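Local atomic coordinates of cortical-lytic enzyme (Bacillus cereus, PDB entry 4S3J), a protein that degrades cortex peptidoglycan during spore germination, probably as an N-acetylglucosaminidase that cleaves partially broken-down spore peptidoglycan carrying muramic acid delta-lactam. Residues Arg360-Phe363 and Thr364-Ala367; Ala342-Ser345 and Val346-Val349; Glu142-Arg145 and Asp146-Lys150; Gln196-Phe199 and Ile200-Leu204. All blocks are in the same frame, centred on the assembly; numbering follows the deposited sequence.

In the fold
All four contacts are local, lie within the TIM-barrel domain of glycosyl hydrolase family 18, and follow one another without nesting or crossing. Contact 3 comes first, closing the tight turn between strands 135-143 and 149-150. Contact 4 follows inside helix 193-210, one side of which packs against that hairpin: Asn-202 ND2 lies 2.8 Å from Gly-147 O, and the two centres are about 10 Å apart. Contact 2 is met much later, where strand 341-343 turns into helix 345-354. Contact 1 then closes the hairpin of strands 360-362 and 367-373, its centre about 17 Å from that of contact 2 and about 43 Å from that of contact 3.

Contact 1. Residues Arg360-Phe363 and Thr364-Ala367; sequences RYDF and TAQA
Tyr-361 and Gln-366 meet at the phenol oxygen, where Tyr-361 OH donates to Gln-366 OE1 at 2.8 Å. The hydroxyl stands above the amide plane, 55° out of it, while the carbonyl group of the amide sits at the ring's edge. Over one ring face lies the backbone, with Ala-367 N 3.6 Å from Tyr-361 CZ. Gln-366 reaches both partners because its chain bends at the CB-CG bond (chi2 -74°), which folds the amide back so that NE2 also donates to Phe-363 O at 3.0 Å; OE1 is bound by Ser-392 OG of helix 387-400 too. Asp-362 and Ala-367 form an antiparallel hydrogen-bonded pair, Asp-362 N donating to Ala-367 O. Asp-362 O receives Ala-367 N and, weakly, Gln-366 N, so two residues stand opposite one in a G1 beta bulge of the hairpin between strands 360-362 and 367-373, Gln-366 having the positive phi. With CG anti to its own N (chi1 -179°), Asp-362 carries its carboxylate forward over the turn: OD1 takes a straight bond from Ala-365 N at 2.9 Å, from well above the carboxylate plane, and a weak one from Thr-364 N. Tyr-361 CD2 lies over the centre of the Phe-363 ring.

Contact 2. Residues Ala342-Ser345 and Val346-Val349; sequences AVSS and VAAV
A chi1 of 71° sets Ser-344 OG between its own backbone N and carbonyl carbon, and from there the hydroxyl oxygen turns forward to accept from Ala-347 N at 3.0 Å. The N-H points fairly straight at it (155°). Ala-347 CB comes in beside the same oxygen, 3.3 Å from Ser-344 OG, so the methyl flanks the capping bond. Ser-345 takes a different rotamer: its OG is anti to the backbone N (chi1 -175°), and it bonds to Glu-385 O outside this turn. The two neighbouring serines thus split their work, one gripping the backbone of the new helix and the other tying its first turn to a loop. Ordinary helical backbone bonds follow, with Ala-348 N donating to Ser-344 O at 2.9 Å and Val-349 N to Ser-345 O at 3.1 Å. Val-349 leans one branch back on the latter carbonyl, CG2 lying 3.4 Å from Ser-345 O. On the strand side, Val-343 brings CG2 to 4.1 Å from Ala-348 CB, and its CB lies near Ala-347 CB, giving the corner a small apolar patch. Phe-384 lies against Ala-348 and Pro-413 against Ser-344. What results is a serine N-cap at the passage from strand 341-343 into helix 345-354.

Contact 3. Residues Glu142-Arg145 and Asp146-Lys150; sequences EAKR and DGTLK
Lys-144 leans across Thr-148, the two side chains crossing at an angle, so that NZ comes 3.0 Å from Thr-148 OG1 in a weak hydrogen bond. A bend at chi3 (55°) curls the lysine over the threonine, and its CE comes almost as near as NZ to the hydroxyl. Lys-144 runs alongside Asp-146 in the same direction; its CB lies 3.4 Å from Asp-146 OD1, although the ammonium group stops short of a salt bridge. That carboxylate oxygen is held twice by one residue: Thr-148 OG1 donates to Asp-146 OD1 at 2.8 Å from the syn side, and Thr-148 N donates to it from the same face but higher above the plane. The bond from Thr-148 N to Asp-146 OD1 makes an Asx turn. It overlaps the end of a type I beta turn running from Lys-144 to Gly-147, closed by Gly-147 N donating to Lys-144 O at 3.0 Å; together they turn the chain at the end of the hairpin of strands 135-143 and 149-150. Farther along the ladder Glu-142 and Lys-150 form an antiparallel hydrogen-bonded pair, Lys-150 N donating to Glu-142 O at 2.9 Å. Their side chains run together off the same face of the hairpin, with Glu-142 OE1 3.9 Å from Lys-150 CD; the charged ends stay beyond salt-bridge range. Ala-143 and Leu-149 occupy the other face, where Leu-149 CD2 rests 4.1 Å from Ala-143 CA and both side chains meet Phe-199 of helix 193-210. The Glu-142 side chain lies about 12 Å from that of Glu-220, the probable proton donor.

Contact 4. Residues Gln196-Phe199 and Ile200-Leu204; sequences QNKF and ITNIL
Ile-203 sets its CD1 methyl squarely over the ring of Phe-199, a CH-pi contact with the carbon 3.6 Å from the ring centroid of Phe-199 and only 12° off the normal. The phenylalanine has CG anti to its backbone N (chi1 -172°), which turns a ring face to the residue one helical turn on. The carbonyl of Phe-199 serves the same residue, accepting from Ile-203 N at 2.9 Å. Round the helix, Asn-197 O takes two donors from Thr-201, the backbone N and, also at 3.1 Å, OG1, arriving from opposite faces of the carbonyl plane, and Thr-201 OG1 bonds Arg-240 too. Lys-198 and Asn-202 cross at a slant, the chain passing the amide with Lys-198 CG 3.6 Å from Asn-202 ND2. Both polar ends leave the helix for the turn of the 142-150 hairpin, NZ to Asp-146 O and ND2 to Gly-147 O. Helix 193-210 thus lies with Phe-199 and Ile-203 against barrel strand 168-177, Ile-203 also reaching barrel strand 214-218, while Gln-196, its amide held by Ile-189 O and Asn-236, runs beside Ile-200 and both pack on Phe-233 of helix 227-240.

Contact 1. Residues Arg360-Phe363 and Thr364-Ala367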
ATOM      1  N   ARG A 360       6.380  -4.139 -19.850  1.00 11.36           N
ATOM      2  CA  ARG A 360       7.288  -5.212 -19.500  1.00 11.19           C
ATOM      3  C   ARG A 360       7.219  -5.481 -18.003  1.00 12.76           C
ATOM      4  O   ARG A 360       6.697  -4.666 -17.247  1.00 12.79           O
ATOM      5  CB  ARG A 360       8.708  -4.853 -19.900  1.00 16.69           C
ATOM      6  CG  ARG A 360       8.924  -4.855 -21.412  1.00 22.32           C
ATOM      7  CD  ARG A 360       9.625  -3.627 -21.865  1.00 44.86           C
ATOM      8  NE  ARG A 360      10.963  -3.519 -21.305  1.00 64.79           N
ATOM      9  CZ  ARG A 360      11.619  -2.368 -21.144  1.00 67.45           C
ATOM     10  NH1 ARG A 360      12.836  -2.377 -20.616  1.00 68.23           N
ATOM     11  NH2 ARG A 360      11.060  -1.207 -21.491  1.00 35.25           N
ATOM     12  N   TYR A 361       7.738  -6.630 -17.579  1.00 12.38           N
ATOM     13  CA  TYR A 361       7.705  -7.008 -16.161  1.00 10.90           C
ATOM     14  C   TYR A 361       9.062  -7.510 -15.679  1.00 13.37           C
ATOM     15  O   TYR A 361       9.648  -8.406 -16.256  1.00 16.14           O
ATOM     16  CB  TYR A 361       6.649  -8.077 -15.925  1.00 14.37           C
ATOM     17  CG  TYR A 361       6.288  -8.241 -14.471  1.00 13.37           C
ATOM     18  CD1 TYR A 361       5.382  -7.384 -13.861  1.00 11.68           C
ATOM     19  CD2 TYR A 361       6.887  -9.231 -13.694  1.00 14.17           C
ATOM     20  CE1 TYR A 361       5.052  -7.529 -12.526  1.00 12.94           C
ATOM     21  CE2 TYR A 361       6.570  -9.378 -12.344  1.00 13.31           C
ATOM     22  CZ  TYR A 361       5.654  -8.530 -11.768  1.00 13.01           C
ATOM     23  OH  TYR A 361       5.331  -8.649 -10.428  1.00 14.42           O
ATOM     24  N   ASP A 362       9.562  -6.874 -14.630  1.00 12.25           N
ATOM     25  CA  ASP A 362      10.831  -7.248 -14.007  1.00 14.01           C
ATOM     26  C   ASP A 362      10.549  -8.300 -12.934  1.00 14.92           C
ATOM     27  O   ASP A 362       9.946  -7.992 -11.911  1.00 16.01           O
ATOM     28  CB  ASP A 362      11.506  -5.989 -13.429  1.00 14.09           C
ATOM     29  CG  ASP A 362      12.860  -6.267 -12.780  1.00 21.29           C
ATOM     30  OD1 ASP A 362      13.070  -7.332 -12.199  1.00 19.29           O
ATOM     31  OD2 ASP A 362      13.743  -5.391 -12.852  1.00 27.50           O
ATOM     32  N   PHE A 363      10.952  -9.547 -13.182  1.00 17.08           N
ATOM     33  CA  PHE A 363      10.633 -10.646 -12.263  1.00 17.42           C
ATOM     34  C   PHE A 363      11.509 -10.669 -11.006  1.00 20.83           C
ATOM     35  O   PHE A 363      11.182 -11.368 -10.043  1.00 24.64           O
ATOM     36  CB  PHE A 363      10.744 -11.979 -13.008  1.00 17.68           C
ATOM     37  CG  PHE A 363       9.616 -12.207 -13.974  1.00 20.09           C
ATOM     38  CD1 PHE A 363       9.686 -11.725 -15.271  1.00 20.03           C
ATOM     39  CD2 PHE A 363       8.462 -12.859 -13.575  1.00 24.81           C
ATOM     40  CE1 PHE A 363       8.640 -11.903 -16.144  1.00 24.43           C
ATOM     41  CE2 PHE A 363       7.414 -13.034 -14.449  1.00 23.81           C
ATOM     42  CZ  PHE A 363       7.497 -12.564 -15.724  1.00 21.89           C
ATOM     43  N   THR A 364      12.611  -9.925 -11.007  1.00 17.69           N
ATOM     44  CA  THR A 364      13.447  -9.793  -9.813  1.00 19.92           C
ATOM     45  C   THR A 364      12.872  -8.746  -8.857  1.00 23.56           C
ATOM     46  O   THR A 364      12.671  -9.024  -7.672  1.00 23.07           O
ATOM     47  CB  THR A 364      14.899  -9.457 -10.199  1.00 23.35           C
ATOM     48  OG1 THR A 364      15.404 -10.530 -11.004  1.00 25.99           O
ATOM     49  CG2 THR A 364      15.789  -9.304  -8.966  1.00 28.86           C
ATOM     50  N   ALA A 365      12.612  -7.543  -9.355  1.00 16.26           N
ATOM     51  CA  ALA A 365      11.953  -6.526  -8.559  1.00 16.04           C
ATOM     52  C   ALA A 365      10.495  -6.849  -8.280  1.00 14.04           C
ATOM     53  O   ALA A 365       9.945  -6.366  -7.290  1.00 16.83           O
ATOM     54  CB  ALA A 365      12.049  -5.171  -9.263  1.00 18.00           C
ATOM     55  N   GLN A 366       9.882  -7.644  -9.159  1.00 14.91           N
ATOM     56  CA  GLN A 366       8.429  -7.858  -9.233  1.00 15.63           C
ATOM     57  C   GLN A 366       7.723  -6.517  -9.420  1.00 13.70           C
ATOM     58  O   GLN A 366       7.115  -5.980  -8.498  1.00 14.27           O
ATOM     59  CB  GLN A 366       7.898  -8.623  -7.998  1.00 16.27           C
ATOM     60  CG  GLN A 366       8.319 -10.108  -7.955  1.00 16.28           C
ATOM     61  CD  GLN A 366       7.571 -10.968  -8.956  1.00 14.49           C
ATOM     62  OE1 GLN A 366       6.355 -10.844  -9.115  1.00 16.31           O
ATOM     63  NE2 GLN A 366       8.290 -11.862  -9.619  1.00 21.43           N
ATOM     64  N   ALA A 367       7.867  -5.962 -10.627  1.00 12.16           N
ATOM     65  CA  ALA A 367       7.260  -4.684 -10.972  1.00 10.49           C
ATOM     66  C   ALA A 367       7.164  -4.474 -12.479  1.00 10.85           C
ATOM     67  O   ALA A 367       8.077  -4.872 -13.226  1.00 13.11           O
ATOM     68  CB  ALA A 367       8.039  -3.553 -10.369  1.00 14.63           C
TER

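Contact 2. Residues Ala342-Ser345 and Val346-Val349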
ATOM      1  N   ALA A 342       4.185  11.599 -10.662  1.00 14.24           N
ATOM      2  CA  ALA A 342       3.505  10.452 -10.069  1.00 13.11           C
ATOM      3  C   ALA A 342       2.348  10.062 -10.939  1.00 14.68           C
ATOM      4  O   ALA A 342       1.616  10.926 -11.439  1.00 16.34           O
ATOM      5  CB  ALA A 342       3.015  10.783  -8.660  1.00 18.06           C
ATOM      6  N   VAL A 343       2.176   8.755 -11.106  1.00 14.65           N
ATOM      7  CA  VAL A 343       1.073   8.221 -11.887  1.00 12.75           C
ATOM      8  C   VAL A 343       0.339   7.110 -11.149  1.00  9.64           C
ATOM      9  O   VAL A 343       0.938   6.259 -10.479  1.00 12.89           O
ATOM     10  CB  VAL A 343       1.570   7.666 -13.253  1.00 12.10           C
ATOM     11  CG1 VAL A 343       2.031   8.801 -14.156  1.00 15.82           C
ATOM     12  CG2 VAL A 343       2.682   6.649 -13.059  1.00 14.06           C
ATOM     13  N   SER A 344      -0.975   7.082 -11.336  1.00 11.09           N
ATOM     14  CA  SER A 344      -1.778   5.943 -10.917  1.00 12.91           C
ATOM     15  C   SER A 344      -1.516   4.739 -11.837  1.00 10.21           C
ATOM     16  O   SER A 344      -0.937   4.891 -12.908  1.00 11.34           O
ATOM     17  CB  SER A 344      -3.249   6.308 -10.944  1.00 12.77           C
ATOM     18  OG  SER A 344      -3.686   6.429 -12.283  1.00 12.57           O
ATOM     19  N   SER A 345      -1.992   3.565 -11.438  1.00 11.26           N
ATOM     20  CA  SER A 345      -1.830   2.357 -12.254  1.00 11.04           C
ATOM     21  C   SER A 345      -2.552   2.557 -13.579  1.00 12.88           C
ATOM     22  O   SER A 345      -2.026   2.210 -14.650  1.00 12.05           O
ATOM     23  CB  SER A 345      -2.367   1.152 -11.465  1.00 11.93           C
ATOM     24  OG  SER A 345      -2.149  -0.090 -12.142  1.00 14.24           O
ATOM     25  N   VAL A 346      -3.756   3.124 -13.506  1.00 11.19           N
ATOM     26  CA  VAL A 346      -4.563   3.364 -14.712  1.00 11.45           C
ATOM     27  C   VAL A 346      -3.864   4.371 -15.619  1.00 10.37           C
ATOM     28  O   VAL A 346      -3.820   4.190 -16.846  1.00 11.72           O
ATOM     29  CB  VAL A 346      -5.980   3.839 -14.318  1.00 10.07           C
ATOM     30  CG1 VAL A 346      -6.764   4.327 -15.513  1.00 14.67           C
ATOM     31  CG2 VAL A 346      -6.727   2.717 -13.582  1.00 14.18           C
ATOM     32  N   ALA A 347      -3.275   5.419 -15.034  1.00 10.46           N
ATOM     33  CA  ALA A 347      -2.607   6.444 -15.843  1.00 10.48           C
ATOM     34  C   ALA A 347      -1.344   5.916 -16.500  1.00  8.39           C
ATOM     35  O   ALA A 347      -0.986   6.310 -17.616  1.00 11.32           O
ATOM     36  CB  ALA A 347      -2.280   7.672 -14.976  1.00 14.09           C
ATOM     37  N   ALA A 348      -0.648   5.027 -15.803  1.00 10.28           N
ATOM     38  CA  ALA A 348       0.557   4.411 -16.340  1.00 10.42           C
ATOM     39  C   ALA A 348       0.201   3.604 -17.588  1.00  9.71           C
ATOM     40  O   ALA A 348       0.829   3.742 -18.635  1.00  9.92           O
ATOM     41  CB  ALA A 348       1.225   3.525 -15.290  1.00 11.40           C
ATOM     42  N   VAL A 349      -0.828   2.768 -17.483  1.00  9.66           N
ATOM     43  CA  VAL A 349      -1.260   1.984 -18.647  1.00  8.90           C
ATOM     44  C   VAL A 349      -1.664   2.938 -19.766  1.00 12.41           C
ATOM     45  O   VAL A 349      -1.383   2.697 -20.940  1.00 11.02           O
ATOM     46  CB  VAL A 349      -2.416   1.050 -18.301  1.00 10.81           C
ATOM     47  CG1 VAL A 349      -2.927   0.312 -19.556  1.00 14.17           C
ATOM     48  CG2 VAL A 349      -1.967   0.052 -17.255  1.00 12.81           C
TER

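Contact 3. Residues Glu142-Arg145 and Asp146-Lys150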
ATOM      1  N   GLU A 142      -1.406  18.601  12.442  1.00 17.43           N
ATOM      2  CA  GLU A 142      -0.037  19.029  12.688  1.00 20.30           C
ATOM      3  C   GLU A 142       0.111  19.493  14.134  1.00 19.29           C
ATOM      4  O   GLU A 142      -0.652  20.333  14.591  1.00 21.07           O
ATOM      5  CB  GLU A 142       0.362  20.144  11.711  1.00 18.94           C
ATOM      6  CG  GLU A 142       0.264  19.645  10.254  1.00 20.13           C
ATOM      7  CD  GLU A 142       0.646  20.658   9.185  1.00 26.25           C
ATOM      8  OE1 GLU A 142       0.860  21.844   9.503  1.00 28.36           O
ATOM      9  OE2 GLU A 142       0.719  20.248   8.002  1.00 25.27           O
ATOM     10  N   ALA A 143       1.075  18.911  14.839  1.00 17.70           N
ATOM     11  CA  ALA A 143       1.385  19.282  16.214  1.00 18.18           C
ATOM     12  C   ALA A 143       1.950  20.688  16.237  1.00 18.80           C
ATOM     13  O   ALA A 143       2.672  21.077  15.322  1.00 21.66           O
ATOM     14  CB  ALA A 143       2.374  18.308  16.797  1.00 20.62           C
ATOM     15  N   LYS A 144       1.647  21.425  17.306  1.00 19.43           N
ATOM     16  CA  LYS A 144       2.108  22.808  17.491  1.00 21.03           C
ATOM     17  C   LYS A 144       2.894  22.918  18.779  1.00 20.15           C
ATOM     18  O   LYS A 144       2.745  22.093  19.669  1.00 21.31           O
ATOM     19  CB  LYS A 144       0.911  23.767  17.477  1.00 21.21           C
ATOM     20  CG  LYS A 144       0.296  23.872  16.091  1.00 24.11           C
ATOM     21  CD  LYS A 144      -1.123  24.422  16.079  1.00 34.85           C
ATOM     22  CE  LYS A 144      -1.302  25.767  16.749  1.00 49.13           C
ATOM     23  NZ  LYS A 144      -2.765  26.038  16.902  1.00 42.56           N
ATOM     24  N   ARG A 145       3.716  23.964  18.872  1.00 21.65           N
ATOM     25  CA  ARG A 145       4.631  24.128  19.994  1.00 25.02           C
ATOM     26  C   ARG A 145       3.932  24.460  21.310  1.00 27.37           C
ATOM     27  O   ARG A 145       4.554  24.371  22.374  1.00 29.41           O
ATOM     28  CB  ARG A 145       5.652  25.207  19.653  1.00 25.83           C
ATOM     29  CG  ARG A 145       6.685  24.742  18.641  1.00 25.80           C
ATOM     30  CD  ARG A 145       7.617  25.873  18.224  1.00 31.01           C
ATOM     31  NE  ARG A 145       8.457  25.460  17.098  1.00 27.89           N
ATOM     32  CZ  ARG A 145       9.745  25.747  16.958  1.00 23.90           C
ATOM     33  NH1 ARG A 145      10.381  26.516  17.857  1.00 22.02           N
ATOM     34  NH2 ARG A 145      10.401  25.289  15.898  1.00 25.09           N
ATOM     35  N   ASP A 146       2.657  24.844  21.250  1.00 24.11           N
ATOM     36  CA  ASP A 146       1.867  25.066  22.466  1.00 25.50           C
ATOM     37  C   ASP A 146       1.048  23.835  22.856  1.00 28.92           C
ATOM     38  O   ASP A 146       0.244  23.892  23.777  1.00 27.09           O
ATOM     39  CB  ASP A 146       0.960  26.288  22.290  1.00 26.59           C
ATOM     40  CG  ASP A 146      -0.070  26.126  21.195  1.00 34.47           C
ATOM     41  OD1 ASP A 146      -0.046  25.109  20.480  1.00 30.16           O
ATOM     42  OD2 ASP A 146      -0.892  27.054  21.026  1.00 31.23           O
ATOM     43  N   GLY A 147       1.281  22.715  22.181  1.00 25.96           N
ATOM     44  CA  GLY A 147       0.624  21.472  22.528  1.00 26.69           C
ATOM     45  C   GLY A 147      -0.784  21.342  21.985  1.00 30.56           C
ATOM     46  O   GLY A 147      -1.555  20.526  22.474  1.00 34.90           O
ATOM     47  N   THR A 148      -1.132  22.163  21.002  1.00 23.62           N
ATOM     48  CA  THR A 148      -2.419  22.042  20.326  1.00 25.46           C
ATOM     49  C   THR A 148      -2.172  21.423  18.951  1.00 26.21           C
ATOM     50  O   THR A 148      -1.020  21.202  18.564  1.00 23.63           O
ATOM     51  CB  THR A 148      -3.144  23.416  20.173  1.00 25.53           C
ATOM     52  OG1 THR A 148      -2.413  24.275  19.288  1.00 26.53           O
ATOM     53  CG2 THR A 148      -3.331  24.080  21.538  1.00 26.14           C
ATOM     54  N   LEU A 149      -3.260  21.130  18.241  1.00 23.10           N
ATOM     55  CA  LEU A 149      -3.217  20.526  16.915  1.00 22.12           C
ATOM     56  C   LEU A 149      -3.863  21.447  15.883  1.00 24.63           C
ATOM     57  O   LEU A 149      -4.889  22.070  16.161  1.00 24.90           O
ATOM     58  CB  LEU A 149      -3.954  19.185  16.916  1.00 20.49           C
ATOM     59  CG  LEU A 149      -3.446  18.042  17.822  1.00 21.41           C
ATOM     60  CD1 LEU A 149      -4.463  16.885  17.885  1.00 26.83           C
ATOM     61  CD2 LEU A 149      -2.115  17.505  17.327  1.00 24.50           C
ATOM     62  N   LYS A 150      -3.276  21.498  14.690  1.00 19.84           N
ATOM     63  CA  LYS A 150      -3.918  22.099  13.528  1.00 21.13           C
ATOM     64  C   LYS A 150      -4.779  21.053  12.840  1.00 21.02           C
ATOM     65  O   LYS A 150      -4.250  20.068  12.328  1.00 21.66           O
ATOM     66  CB  LYS A 150      -2.883  22.615  12.536  1.00 22.34           C
ATOM     67  CG  LYS A 150      -3.485  23.370  11.368  1.00 23.69           C
ATOM     68  CD  LYS A 150      -2.445  23.750  10.343  1.00 32.51           C
ATOM     69  CE  LYS A 150      -3.113  24.367   9.113  1.00 43.75           C
ATOM     70  NZ  LYS A 150      -2.128  24.735   8.072  1.00 54.50           N
TER

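Contact 4. Residues Gln196-Phe199 and Ile200-Leu204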
ATOM      1  N   GLN A 196       3.864  18.745  26.939  1.00 23.52           N
ATOM      2  CA  GLN A 196       3.526  17.374  26.550  1.00 23.67           C
ATOM      3  C   GLN A 196       2.235  16.928  27.239  1.00 23.48           C
ATOM      4  O   GLN A 196       1.417  16.240  26.649  1.00 23.41           O
ATOM      5  CB  GLN A 196       4.675  16.412  26.870  1.00 28.90           C
ATOM      6  CG  GLN A 196       4.428  15.003  26.383  1.00 24.61           C
ATOM      7  CD  GLN A 196       5.578  14.066  26.688  1.00 25.47           C
ATOM      8  OE1 GLN A 196       5.409  13.076  27.399  1.00 28.46           O
ATOM      9  NE2 GLN A 196       6.739  14.348  26.122  1.00 28.99           N
ATOM     10  N   ASN A 197       2.041  17.329  28.496  1.00 27.22           N
ATOM     11  CA  ASN A 197       0.831  16.934  29.209  1.00 29.19           C
ATOM     12  C   ASN A 197      -0.414  17.548  28.573  1.00 30.39           C
ATOM     13  O   ASN A 197      -1.435  16.877  28.394  1.00 31.86           O
ATOM     14  CB  ASN A 197       0.930  17.353  30.681  1.00 33.77           C
ATOM     15  CG  ASN A 197      -0.322  17.024  31.464  1.00 62.85           C
ATOM     16  OD1 ASN A 197      -0.696  15.861  31.591  1.00 80.36           O
ATOM     17  ND2 ASN A 197      -0.989  18.055  31.977  1.00 69.28           N
ATOM     18  N   LYS A 198      -0.302  18.816  28.194  1.00 27.65           N
ATOM     19  CA  LYS A 198      -1.378  19.521  27.501  1.00 34.15           C
ATOM     20  C   LYS A 198      -1.645  18.890  26.140  1.00 29.61           C
ATOM     21  O   LYS A 198      -2.790  18.722  25.729  1.00 28.42           O
ATOM     22  CB  LYS A 198      -1.017  20.994  27.311  1.00 40.21           C
ATOM     23  CG  LYS A 198      -2.053  21.804  26.532  1.00 54.81           C
ATOM     24  CD  LYS A 198      -1.733  23.300  26.534  1.00 63.62           C
ATOM     25  CE  LYS A 198      -2.655  24.062  25.580  1.00 57.77           C
ATOM     26  NZ  LYS A 198      -2.110  25.399  25.176  1.00 43.09           N
ATOM     27  N   PHE A 199      -0.562  18.539  25.462  1.00 26.18           N
ATOM     28  CA  PHE A 199      -0.619  17.897  24.144  1.00 21.95           C
ATOM     29  C   PHE A 199      -1.412  16.601  24.206  1.00 25.79           C
ATOM     30  O   PHE A 199      -2.334  16.385  23.399  1.00 26.95           O
ATOM     31  CB  PHE A 199       0.819  17.660  23.646  1.00 24.79           C
ATOM     32  CG  PHE A 199       0.935  17.177  22.210  1.00 21.45           C
ATOM     33  CD1 PHE A 199       0.298  17.848  21.175  1.00 22.59           C
ATOM     34  CD2 PHE A 199       1.743  16.108  21.906  1.00 22.09           C
ATOM     35  CE1 PHE A 199       0.431  17.427  19.863  1.00 26.22           C
ATOM     36  CE2 PHE A 199       1.886  15.676  20.589  1.00 21.62           C
ATOM     37  CZ  PHE A 199       1.234  16.360  19.570  1.00 20.99           C
ATOM     38  N   ILE A 200      -1.064  15.731  25.146  1.00 24.88           N
ATOM     39  CA  ILE A 200      -1.740  14.439  25.246  1.00 24.72           C
ATOM     40  C   ILE A 200      -3.212  14.654  25.601  1.00 27.03           C
ATOM     41  O   ILE A 200      -4.089  13.985  25.078  1.00 26.73           O
ATOM     42  CB  ILE A 200      -1.060  13.519  26.287  1.00 25.61           C
ATOM     43  CG1 ILE A 200       0.356  13.189  25.823  1.00 30.27           C
ATOM     44  CG2 ILE A 200      -1.866  12.244  26.495  1.00 28.32           C
ATOM     45  CD1 ILE A 200       1.184  12.436  26.818  1.00 30.97           C
ATOM     46  N   THR A 201      -3.486  15.607  26.484  1.00 29.06           N
ATOM     47  CA  THR A 201      -4.864  15.935  26.820  1.00 25.27           C
ATOM     48  C   THR A 201      -5.651  16.356  25.580  1.00 27.44           C
ATOM     49  O   THR A 201      -6.770  15.885  25.364  1.00 28.54           O
ATOM     50  CB  THR A 201      -4.913  17.057  27.885  1.00 29.01           C
ATOM     51  OG1 THR A 201      -4.383  16.548  29.113  1.00 29.60           O
ATOM     52  CG2 THR A 201      -6.328  17.525  28.132  1.00 35.42           C
ATOM     53  N   ASN A 202      -5.062  17.211  24.749  1.00 24.67           N
ATOM     54  CA  ASN A 202      -5.745  17.692  23.543  1.00 22.88           C
ATOM     55  C   ASN A 202      -5.950  16.588  22.509  1.00 23.42           C
ATOM     56  O   ASN A 202      -6.963  16.566  21.800  1.00 26.14           O
ATOM     57  CB  ASN A 202      -4.976  18.850  22.896  1.00 24.08           C
ATOM     58  CG  ASN A 202      -5.133  20.145  23.660  1.00 34.49           C
ATOM     59  OD1 ASN A 202      -6.180  20.400  24.256  1.00 37.85           O
ATOM     60  ND2 ASN A 202      -4.089  20.970  23.654  1.00 31.95           N
ATOM     61  N   ILE A 203      -4.968  15.698  22.412  1.00 23.71           N
ATOM     62  CA  ILE A 203      -5.056  14.538  21.518  1.00 22.63           C
ATOM     63  C   ILE A 203      -6.236  13.648  21.905  1.00 25.61           C
ATOM     64  O   ILE A 203      -6.993  13.205  21.040  1.00 26.83           O
ATOM     65  CB  ILE A 203      -3.748  13.722  21.548  1.00 22.95           C
ATOM     66  CG1 ILE A 203      -2.636  14.514  20.854  1.00 24.94           C
ATOM     67  CG2 ILE A 203      -3.928  12.346  20.880  1.00 26.30           C
ATOM     68  CD1 ILE A 203      -1.249  13.974  21.128  1.00 25.21           C
ATOM     69  N   LEU A 204      -6.388  13.372  23.196  1.00 26.31           N
ATOM     70  CA  LEU A 204      -7.476  12.512  23.648  1.00 26.74           C
ATOM     71  C   LEU A 204      -8.840  13.158  23.404  1.00 28.14           C
ATOM     72  O   LEU A 204      -9.783  12.474  22.993  1.00 29.08           O
ATOM     73  CB  LEU A 204      -7.330  12.186  25.128  1.00 28.73           C
ATOM     74  CG  LEU A 204      -6.073  11.426  25.537  1.00 45.08           C
ATOM     75  CD1 LEU A 204      -5.973  11.334  27.057  1.00 55.72           C
ATOM     76  CD2 LEU A 204      -6.063  10.064  24.928  1.00 46.93           C
TER